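Local coordinates for protein citrinin polyketide synthase (Monascus purpureus, PDB 5MPT) that forms the polyketide precursor of the mycotoxin citrinin from malonyl-CoA units, this chain being its C-methyltransferase domain, at residues Gly219-Met224 with Tyr237-Leu242; Lys261-Asn266 with Pro270-Leu275. All blocks are in the same frame, centred on the assembly; numbering follows the deposited sequence.

Both contacts belong to the Rossmann-like fold of the C-methyltransferase domain, whose seven-stranded sheet has the 3-2-1-4-5-7-6 strand order of class I methyltransferases. Contact 1 comes first along the chain and joins helix 221-231 to strand 235-241 within a beta-alpha-beta unit; contact 2 follows in series, between edge strand 260-264 and the loop leading to strand 279-285. Their centres lie about 14 Å apart, and the two strands are parallel neighbours, paired by backbone bonds through Lys261. Both contacts also reach S-adenosylhomocysteine: contact 1 at its carboxylate and ribose, contact 2 at its adenine. The loop before helix 221-231 and the C-terminal ends of two neighbouring strands, with the residues that follow them, together line one ligand.

Contact 1: residues Gly219-Met224 with Tyr237-Leu242; sequences GTTVKM and YTMTDL. With SAH (S-adenosyl-L-homocysteine), chain B.
With chi1 at -176°, Met239 swings CG opposite its own nitrogen and the chain runs extended beyond it, which carries the thioether from strand 235-241 to Thr221 on the first turn of helix 221-231. The Tyr237 side chain leaves the strand in the same manner (chi1 -166°) and brings its ring beside Thr221 and Met224. Thr221 and Met239 cross at about a right angle: Thr221 CG2 lies 3.8 Å from Met239 SD, and Met239 CE ends 3.6 Å from Thr221 OG1. The same Thr221 methyl, CG2, comes within 4.0 Å of Tyr237 CE1. At the other ring carbon next to CZ, Tyr237 CE2, Met224 CB approaches to 3.8 Å; both meet the ring obliquely. Met224 then bends, so its sulfur end leads off toward helix 181-198.

No hydrogen bond crosses between the segments; their hydroxyls are tied through a third element. Thr221 OG1 and Tyr237 OH both hydrogen-bond to OE1 of Glu212 on strand 208-213, which gives this otherwise apolar interface a shared polar anchor.

The ligand spans the ends of the two segments. Gly219 N donates to SAH OXT (3.0 Å, N-H...O angle 148°), while the ribose O3' donates to Asp241 OD1 and O2' to Asp241 OD2, each at 2.7 Å. An acidic residue gripping both ribose hydroxyls at the C-terminal end of the second strand is a class I methyltransferase signature. The chemistry thus divides: apolar packing and Glu212 join helix to strand, and the polar ends beyond them hold S-adenosylhomocysteine.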
ATOM      1  N   GLY A 219       8.281   1.893  -6.845  1.00 23.79           N
ATOM      2  CA  GLY A 219       7.456   3.087  -6.797  1.00 22.35           C
ATOM      3  C   GLY A 219       8.051   4.137  -5.887  1.00 21.82           C
ATOM      4  O   GLY A 219       7.948   5.342  -6.153  1.00 23.38           O
ATOM      5  N   THR A 220       8.689   3.694  -4.817  1.00 21.11           N
ATOM      6  CA  THR A 220       9.455   4.559  -3.949  1.00 20.90           C
ATOM      7  C   THR A 220      10.878   4.703  -4.460  1.00 22.41           C
ATOM      8  O   THR A 220      11.427   5.808  -4.471  1.00 22.40           O
ATOM      9  CB  THR A 220       9.448   3.990  -2.529  1.00 20.95           C
ATOM     10  OG1 THR A 220       8.095   3.922  -2.053  1.00 21.30           O
ATOM     11  CG2 THR A 220      10.285   4.855  -1.587  1.00 21.58           C
ATOM     12  N   THR A 221      11.464   3.594  -4.893  1.00 23.34           N
ATOM     13  CA  THR A 221      12.854   3.582  -5.321  1.00 25.40           C
ATOM     14  C   THR A 221      13.116   4.607  -6.410  1.00 26.17           C
ATOM     15  O   THR A 221      14.163   5.267  -6.403  1.00 27.37           O
ATOM     16  CB  THR A 221      13.218   2.184  -5.815  1.00 26.88           C
ATOM     17  OG1 THR A 221      12.538   1.206  -5.014  1.00 26.76           O
ATOM     18  CG2 THR A 221      14.716   1.969  -5.755  1.00 27.51           C
ATOM     19  N   VAL A 222      12.192   4.751  -7.358  1.00 26.48           N
ATOM     20  CA  VAL A 222      12.434   5.639  -8.490  1.00 27.06           C
ATOM     21  C   VAL A 222      12.573   7.093  -8.056  1.00 27.02           C
ATOM     22  O   VAL A 222      13.172   7.888  -8.780  1.00 30.97           O
ATOM     23  CB  VAL A 222      11.343   5.499  -9.574  1.00 27.28           C
ATOM     24  CG1 VAL A 222       9.966   5.954  -9.069  1.00 25.30           C
ATOM     25  CG2 VAL A 222      11.731   6.288 -10.805  1.00 29.26           C
ATOM     26  N   LYS A 223      12.020   7.473  -6.898  1.00 22.96           N
ATOM     27  CA  LYS A 223      12.234   8.803  -6.352  1.00 22.73           C
ATOM     28  C   LYS A 223      13.458   8.903  -5.451  1.00 22.85           C
ATOM     29  O   LYS A 223      14.107   9.959  -5.420  1.00 24.32           O
ATOM     30  CB  LYS A 223      11.001   9.237  -5.564  1.00 24.05           C
ATOM     31  CG  LYS A 223       9.715   9.272  -6.401  1.00 27.97           C
ATOM     32  CD  LYS A 223       9.841  10.101  -7.673  1.00 30.28           C
ATOM     33  CE  LYS A 223       9.971  11.560  -7.354  1.00 31.78           C
ATOM     34  NZ  LYS A 223       8.712  12.059  -6.723  1.00 32.53           N
ATOM     35  N   MET A 224      13.787   7.845  -4.708  1.00 25.25           N
ATOM     36  CA  MET A 224      14.873   7.942  -3.741  1.00 24.52           C
ATOM     37  C   MET A 224      16.224   8.060  -4.434  1.00 24.87           C
ATOM     38  O   MET A 224      17.113   8.784  -3.961  1.00 27.25           O
ATOM     39  CB  MET A 224      14.843   6.731  -2.821  1.00 24.23           C
ATOM     40  CG  MET A 224      13.608   6.653  -1.945  1.00 26.14           C
ATOM     41  SD  MET A 224      13.473   8.077  -0.864  1.00 30.41           S
ATOM     42  CE  MET A 224      11.725   8.401  -0.775  1.00 31.36           C
ATOM     43  N   TYR A 237      22.602   2.161  -0.983  1.00 31.93           N
ATOM     44  CA  TYR A 237      21.166   1.875  -1.030  1.00 28.26           C
ATOM     45  C   TYR A 237      20.948   0.438  -1.468  1.00 27.11           C
ATOM     46  O   TYR A 237      21.272   0.078  -2.603  1.00 29.46           O
ATOM     47  CB  TYR A 237      20.480   2.821  -1.993  1.00 27.63           C
ATOM     48  CG  TYR A 237      18.977   2.854  -1.889  1.00 27.34           C
ATOM     49  CD1 TYR A 237      18.193   1.834  -2.409  1.00 27.51           C
ATOM     50  CD2 TYR A 237      18.344   3.936  -1.301  1.00 26.32           C
ATOM     51  CE1 TYR A 237      16.808   1.897  -2.336  1.00 25.06           C
ATOM     52  CE2 TYR A 237      16.977   4.011  -1.226  1.00 25.64           C
ATOM     53  CZ  TYR A 237      16.209   2.984  -1.744  1.00 24.30           C
ATOM     54  OH  TYR A 237      14.838   3.077  -1.661  1.00 24.08           O
ATOM     55  N   THR A 238      20.416  -0.382  -0.567  1.00 23.83           N
ATOM     56  CA  THR A 238      20.161  -1.780  -0.841  1.00 25.34           C
ATOM     57  C   THR A 238      18.670  -1.906  -1.123  1.00 24.75           C
ATOM     58  O   THR A 238      17.830  -1.728  -0.230  1.00 24.32           O
ATOM     59  CB  THR A 238      20.617  -2.663   0.324  1.00 27.00           C
ATOM     60  OG1 THR A 238      22.005  -2.424   0.597  1.00 29.12           O
ATOM     61  CG2 THR A 238      20.432  -4.138  -0.002  1.00 28.34           C
ATOM     62  N   MET A 239      18.347  -2.178  -2.376  1.00 26.50           N
ATOM     63  CA  MET A 239      16.976  -2.380  -2.792  1.00 25.82           C
ATOM     64  C   MET A 239      16.672  -3.871  -2.711  1.00 25.78           C
ATOM     65  O   MET A 239      17.387  -4.687  -3.306  1.00 27.15           O
ATOM     66  CB  MET A 239      16.780  -1.862  -4.208  1.00 26.63           C
ATOM     67  CG  MET A 239      15.364  -1.954  -4.677  1.00 28.03           C
ATOM     68  SD  MET A 239      15.262  -1.739  -6.439  1.00 31.15           S
ATOM     69  CE  MET A 239      13.488  -1.869  -6.629  1.00 31.20           C
ATOM     70  N   THR A 240      15.626  -4.227  -1.971  1.00 24.55           N
ATOM     71  CA  THR A 240      15.302  -5.632  -1.753  1.00 25.15           C
ATOM     72  C   THR A 240      13.808  -5.895  -1.907  1.00 23.86           C
ATOM     73  O   THR A 240      12.977  -4.982  -1.875  1.00 24.14           O
ATOM     74  CB  THR A 240      15.758  -6.089  -0.364  1.00 25.66           C
ATOM     75  OG1 THR A 240      14.804  -5.700   0.627  1.00 24.50           O
ATOM     76  CG2 THR A 240      17.127  -5.513   0.001  1.00 27.66           C
ATOM     77  N   ASP A 241      13.475  -7.177  -2.091  1.00 22.22           N
ATOM     78  CA  ASP A 241      12.088  -7.627  -2.204  1.00 22.65           C
ATOM     79  C   ASP A 241      12.093  -9.134  -2.070  1.00 23.84           C
ATOM     80  O   ASP A 241      13.120  -9.780  -2.246  1.00 27.63           O
ATOM     81  CB  ASP A 241      11.445  -7.235  -3.547  1.00 24.04           C
ATOM     82  CG  ASP A 241       9.907  -7.294  -3.522  1.00 26.17           C
ATOM     83  OD1 ASP A 241       9.231  -6.276  -3.261  1.00 25.68           O
ATOM     84  OD2 ASP A 241       9.352  -8.368  -3.783  1.00 28.51           O
ATOM     85  N   LEU A 242      10.919  -9.677  -1.772  1.00 23.12           N
ATOM     86  CA  LEU A 242      10.748 -11.117  -1.809  1.00 24.30           C
ATOM     87  C   LEU A 242      10.905 -11.668  -3.220  1.00 26.71           C
ATOM     88  O   LEU A 242      11.319 -12.821  -3.379  1.00 30.70           O
ATOM     89  CB  LEU A 242       9.365 -11.490  -1.261  1.00 21.85           C
ATOM     90  CG  LEU A 242       9.165 -13.001  -0.989  1.00 24.38           C
ATOM     91  CD1 LEU A 242      10.151 -13.523   0.034  1.00 26.08           C
ATOM     92  CD2 LEU A 242       7.761 -13.257  -0.483  1.00 24.90           C
TER
HETATM   93  N   SAH B2201       6.712  -1.011  -2.406  1.00 23.29           N
HETATM   94  CA  SAH B2201       5.874  -1.639  -3.471  1.00 23.82           C
HETATM   95  CB  SAH B2201       4.363  -1.470  -3.373  1.00 24.69           C
HETATM   96  CG  SAH B2201       3.692  -2.326  -2.314  1.00 24.25           C
HETATM   97  SD  SAH B2201       3.459  -3.982  -3.047  1.00 25.90           S
HETATM   98  C   SAH B2201       6.331  -1.045  -4.833  1.00 24.99           C
HETATM   99  O   SAH B2201       6.118  -1.882  -5.825  1.00 26.98           O
HETATM  100  OXT SAH B2201       6.786   0.063  -4.973  1.00 24.69           O
HETATM  101  C5' SAH B2201       4.098  -5.079  -1.755  1.00 25.52           C
HETATM  102  C4' SAH B2201       5.502  -5.513  -2.121  1.00 24.83           C
HETATM  103  O4' SAH B2201       5.976  -6.266  -0.984  1.00 27.15           O
HETATM  104  C3' SAH B2201       5.608  -6.439  -3.340  1.00 25.50           C
HETATM  105  O3' SAH B2201       6.714  -5.985  -4.114  1.00 23.61           O
HETATM  106  C2' SAH B2201       5.859  -7.823  -2.717  1.00 26.24           C
HETATM  107  O2' SAH B2201       6.677  -8.655  -3.537  1.00 26.86           O
HETATM  108  C1' SAH B2201       6.601  -7.439  -1.442  1.00 26.67           C
HETATM  109  N9  SAH B2201       6.562  -8.415  -0.360  1.00 24.65           N
HETATM  110  C8  SAH B2201       5.506  -9.184   0.050  1.00 25.96           C
HETATM  111  N7  SAH B2201       5.789 -10.011   1.027  1.00 25.94           N
HETATM  112  C5  SAH B2201       7.135  -9.774   1.276  1.00 23.73           C
HETATM  113  C6  SAH B2201       8.045 -10.332   2.194  1.00 23.80           C
HETATM  114  N6  SAH B2201       7.740 -11.316   3.048  1.00 23.45           N
HETATM  115  N1  SAH B2201       9.308  -9.865   2.180  1.00 23.82           N
HETATM  116  C2  SAH B2201       9.638  -8.905   1.310  1.00 22.92           C
HETATM  117  N3  SAH B2201       8.872  -8.298   0.402  1.00 22.76           N
HETATM  118  C4  SAH B2201       7.620  -8.786   0.433  1.00 23.11           C

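Contact 2: residues Lys261-Asn266 with Pro270-Leu275. With SAH (S-adenosyl-L-homocysteine), chain B.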
ATOM      1  N   LYS A 261      22.999  -1.517  -4.268  1.00 42.93           N
ATOM      2  CA  LYS A 261      23.080  -2.954  -4.106  1.00 43.22           C
ATOM      3  C   LYS A 261      21.662  -3.486  -4.306  1.00 37.66           C
ATOM      4  O   LYS A 261      20.685  -2.783  -4.030  1.00 35.80           O
ATOM      5  CB  LYS A 261      23.627  -3.342  -2.719  1.00 53.28           C
ATOM      6  CG  LYS A 261      24.902  -2.586  -2.253  1.00 62.76           C
ATOM      7  CD  LYS A 261      26.144  -2.880  -3.096  1.00 69.84           C
ATOM      8  CE  LYS A 261      26.660  -4.301  -2.913  1.00 75.62           C
ATOM      9  NZ  LYS A 261      27.873  -4.567  -3.748  1.00 79.45           N
ATOM     10  N   PHE A 262      21.543  -4.717  -4.812  1.00 36.82           N
ATOM     11  CA  PHE A 262      20.254  -5.357  -5.054  1.00 37.42           C
ATOM     12  C   PHE A 262      20.268  -6.770  -4.475  1.00 36.54           C
ATOM     13  O   PHE A 262      21.225  -7.517  -4.693  1.00 41.31           O
ATOM     14  CB  PHE A 262      19.930  -5.456  -6.560  1.00 40.48           C
ATOM     15  CG  PHE A 262      19.958  -4.152  -7.277  1.00 44.81           C
ATOM     16  CD1 PHE A 262      21.163  -3.594  -7.684  1.00 49.21           C
ATOM     17  CD2 PHE A 262      18.784  -3.479  -7.556  1.00 41.93           C
ATOM     18  CE1 PHE A 262      21.190  -2.383  -8.350  1.00 48.08           C
ATOM     19  CE2 PHE A 262      18.814  -2.281  -8.214  1.00 40.33           C
ATOM     20  CZ  PHE A 262      20.018  -1.733  -8.613  1.00 43.28           C
ATOM     21  N   LYS A 263      19.197  -7.157  -3.774  1.00 33.89           N
ATOM     22  CA  LYS A 263      19.186  -8.438  -3.071  1.00 36.08           C
ATOM     23  C   LYS A 263      17.749  -8.860  -2.750  1.00 34.75           C
ATOM     24  O   LYS A 263      16.890  -8.015  -2.475  1.00 33.34           O
ATOM     25  CB  LYS A 263      20.031  -8.368  -1.777  1.00 43.86           C
ATOM     26  CG  LYS A 263      20.166  -9.702  -1.014  1.00 58.27           C
ATOM     27  CD  LYS A 263      21.049  -9.587   0.263  1.00 67.82           C
ATOM     28  CE  LYS A 263      21.251 -10.950   0.969  1.00 70.75           C
ATOM     29  NZ  LYS A 263      22.130 -10.864   2.177  1.00 70.96           N
ATOM     30  N   VAL A 264      17.496 -10.174  -2.820  1.00 35.73           N
ATOM     31  CA  VAL A 264      16.237 -10.772  -2.372  1.00 35.88           C
ATOM     32  C   VAL A 264      16.258 -10.901  -0.855  1.00 34.97           C
ATOM     33  O   VAL A 264      17.153 -11.542  -0.288  1.00 37.34           O
ATOM     34  CB  VAL A 264      16.027 -12.151  -3.025  1.00 38.03           C
ATOM     35  CG1 VAL A 264      14.725 -12.782  -2.542  1.00 37.20           C
ATOM     36  CG2 VAL A 264      16.028 -12.037  -4.551  1.00 41.14           C
ATOM     37  N   VAL A 265      15.265 -10.320  -0.185  1.00 31.58           N
ATOM     38  CA  VAL A 265      15.191 -10.359   1.273  1.00 28.47           C
ATOM     39  C   VAL A 265      13.743 -10.571   1.675  1.00 26.69           C
ATOM     40  O   VAL A 265      12.849  -9.862   1.202  1.00 26.39           O
ATOM     41  CB  VAL A 265      15.739  -9.080   1.931  1.00 26.62           C
ATOM     42  CG1 VAL A 265      15.479  -9.105   3.447  1.00 23.02           C
ATOM     43  CG2 VAL A 265      17.203  -8.923   1.620  1.00 28.96           C
ATOM     44  N   ASN A 266      13.514 -11.529   2.557  1.00 25.14           N
ATOM     45  CA  ASN A 266      12.186 -11.817   3.084  1.00 23.84           C
ATOM     46  C   ASN A 266      12.055 -11.174   4.457  1.00 22.69           C
ATOM     47  O   ASN A 266      12.837 -11.486   5.370  1.00 25.48           O
ATOM     48  CB  ASN A 266      11.984 -13.327   3.166  1.00 22.91           C
ATOM     49  CG  ASN A 266      10.592 -13.720   3.608  1.00 23.51           C
ATOM     50  OD1 ASN A 266       9.848 -12.944   4.190  1.00 26.11           O
ATOM     51  ND2 ASN A 266      10.273 -14.993   3.398  1.00 23.56           N
ATOM     52  N   PRO A 270      14.584 -14.319   9.826  1.00 24.49           N
ATOM     53  CA  PRO A 270      15.627 -13.757  10.666  1.00 26.07           C
ATOM     54  C   PRO A 270      16.747 -13.206   9.806  1.00 26.90           C
ATOM     55  O   PRO A 270      17.071 -13.765   8.743  1.00 30.28           O
ATOM     56  CB  PRO A 270      16.084 -14.960  11.500  1.00 29.52           C
ATOM     57  CG  PRO A 270      15.688 -16.127  10.687  1.00 30.60           C
ATOM     58  CD  PRO A 270      14.437 -15.768  10.042  1.00 27.33           C
ATOM     59  N   PRO A 271      17.360 -12.101  10.215  1.00 30.12           N
ATOM     60  CA  PRO A 271      18.475 -11.553   9.431  1.00 30.32           C
ATOM     61  C   PRO A 271      19.723 -12.395   9.547  1.00 32.75           C
ATOM     62  O   PRO A 271      20.109 -12.774  10.648  1.00 31.67           O
ATOM     63  CB  PRO A 271      18.727 -10.185  10.078  1.00 35.98           C
ATOM     64  CG  PRO A 271      17.635 -10.011  11.117  1.00 43.31           C
ATOM     65  CD  PRO A 271      17.132 -11.360  11.455  1.00 37.76           C
ATOM     66  N   ASP A 272      20.419 -12.593   8.424  1.00 40.36           N
ATOM     67  CA  ASP A 272      21.729 -13.213   8.506  1.00 48.67           C
ATOM     68  C   ASP A 272      22.721 -12.238   9.152  1.00 43.52           C
ATOM     69  O   ASP A 272      22.491 -11.018   9.168  1.00 34.92           O
ATOM     70  CB  ASP A 272      22.201 -13.670   7.124  1.00 60.04           C
ATOM     71  CG  ASP A 272      22.793 -12.564   6.301  1.00 65.35           C
ATOM     72  OD1 ASP A 272      23.996 -12.298   6.477  1.00 68.51           O
ATOM     73  OD2 ASP A 272      22.078 -11.994   5.450  1.00 65.47           O
ATOM     74  N   PRO A 273      23.804 -12.766   9.741  1.00 47.84           N
ATOM     75  CA  PRO A 273      24.758 -11.908  10.463  1.00 43.35           C
ATOM     76  C   PRO A 273      25.149 -10.661   9.714  1.00 31.85           C
ATOM     77  O   PRO A 273      25.285  -9.601  10.325  1.00 29.87           O
ATOM     78  CB  PRO A 273      25.960 -12.848  10.666  1.00 53.20           C
ATOM     79  CG  PRO A 273      25.350 -14.175  10.808  1.00 59.28           C
ATOM     80  CD  PRO A 273      24.115 -14.198   9.941  1.00 56.65           C
ATOM     81  N   GLN A 274      25.327 -10.758   8.396  1.00 29.96           N
ATOM     82  CA  GLN A 274      25.750  -9.614   7.610  1.00 35.77           C
ATOM     83  C   GLN A 274      24.738  -8.477   7.656  1.00 31.54           C
ATOM     84  O   GLN A 274      25.126  -7.318   7.486  1.00 31.12           O
ATOM     85  CB  GLN A 274      25.997 -10.022   6.157  1.00 51.45           C
ATOM     86  CG  GLN A 274      27.060 -11.065   5.968  1.00 70.10           C
ATOM     87  CD  GLN A 274      27.226 -11.447   4.513  1.00 88.55           C
ATOM     88  OE1 GLN A 274      26.467 -11.000   3.651  1.00 94.02           O
ATOM     89  NE2 GLN A 274      28.220 -12.282   4.231  1.00 96.65           N
ATOM     90  N   LEU A 275      23.455  -8.758   7.902  1.00 28.84           N
ATOM     91  CA  LEU A 275      22.458  -7.686   7.957  1.00 28.54           C
ATOM     92  C   LEU A 275      22.306  -7.090   9.351  1.00 24.37           C
ATOM     93  O   LEU A 275      21.833  -5.952   9.474  1.00 22.28           O
ATOM     94  CB  LEU A 275      21.085  -8.197   7.496  1.00 36.85           C
ATOM     95  CG  LEU A 275      20.950  -8.678   6.042  1.00 42.54           C
ATOM     96  CD1 LEU A 275      19.600  -9.351   5.775  1.00 46.06           C
ATOM     97  CD2 LEU A 275      21.147  -7.524   5.081  1.00 42.22           C
TER
HETATM   98  N   SAH B2201       6.712  -1.011  -2.406  1.00 23.29           N
HETATM   99  CA  SAH B2201       5.874  -1.639  -3.471  1.00 23.82           C
HETATM  100  CB  SAH B2201       4.363  -1.470  -3.373  1.00 24.69           C
HETATM  101  CG  SAH B2201       3.692  -2.326  -2.314  1.00 24.25           C
HETATM  102  SD  SAH B2201       3.459  -3.982  -3.047  1.00 25.90           S
HETATM  103  C   SAH B2201       6.331  -1.045  -4.833  1.00 24.99           C
HETATM  104  O   SAH B2201       6.118  -1.882  -5.825  1.00 26.98           O
HETATM  105  OXT SAH B2201       6.786   0.063  -4.973  1.00 24.69           O
HETATM  106  C5' SAH B2201       4.098  -5.079  -1.755  1.00 25.52           C
HETATM  107  C4' SAH B2201       5.502  -5.513  -2.121  1.00 24.83           C
HETATM  108  O4' SAH B2201       5.976  -6.266  -0.984  1.00 27.15           O
HETATM  109  C3' SAH B2201       5.608  -6.439  -3.340  1.00 25.50           C
HETATM  110  O3' SAH B2201       6.714  -5.985  -4.114  1.00 23.61           O
HETATM  111  C2' SAH B2201       5.859  -7.823  -2.717  1.00 26.24           C
HETATM  112  O2' SAH B2201       6.677  -8.655  -3.537  1.00 26.86           O
HETATM  113  C1' SAH B2201       6.601  -7.439  -1.442  1.00 26.67           C
HETATM  114  N9  SAH B2201       6.562  -8.415  -0.360  1.00 24.65           N
HETATM  115  C8  SAH B2201       5.506  -9.184   0.050  1.00 25.96           C
HETATM  116  N7  SAH B2201       5.789 -10.011   1.027  1.00 25.94           N
HETATM  117  C5  SAH B2201       7.135  -9.774   1.276  1.00 23.73           C
HETATM  118  C6  SAH B2201       8.045 -10.332   2.194  1.00 23.80           C
HETATM  119  N6  SAH B2201       7.740 -11.316   3.048  1.00 23.45           N
HETATM  120  N1  SAH B2201       9.308  -9.865   2.180  1.00 23.82           N
HETATM  121  C2  SAH B2201       9.638  -8.905   1.310  1.00 22.92           C
HETATM  122  N3  SAH B2201       8.872  -8.298   0.402  1.00 22.76           N
HETATM  123  C4  SAH B2201       7.620  -8.786   0.433  1.00 23.11           C
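Gln274 N donates to Asp272 OD1 at 2.8 Å (N-H...O angle 136°), closing an Asx turn that holds the carboxylate facing Lys263. The donor lies above the carboxylate plane, 46° out of it. Asp272 CG sits between its own backbone N and carbonyl carbon (chi1 81°), a position from which OD1 can reach forward to Gln274 N while OD2 is left for the lysine. Lys263 arrives from the opposite direction with a fully extended chain, and its NZ meets Asp272 OD2 at 3.5 Å in a salt bridge whose hydrogen bond is weak. The Leu275 side chain lies loosely beside the end of the lysine, with Leu275 CD2 4.5 Å from Lys263 NZ. The geometry describes a long, weak surface salt bridge and not a tight lock.

Farther along the strand segment, Asn266 OD1 takes a 2.9 Å bond from the adenine amino group, SAH N6, and a second from Glu268 N, two bonds that would restrain the amide's rotation.

Strand 260-264 is the outer strand of the sheet, bonded to strand 235-241; Phe262 packs on helix 244-253, whereas Pro271 and Leu275 of the loop rest against helix 294-304.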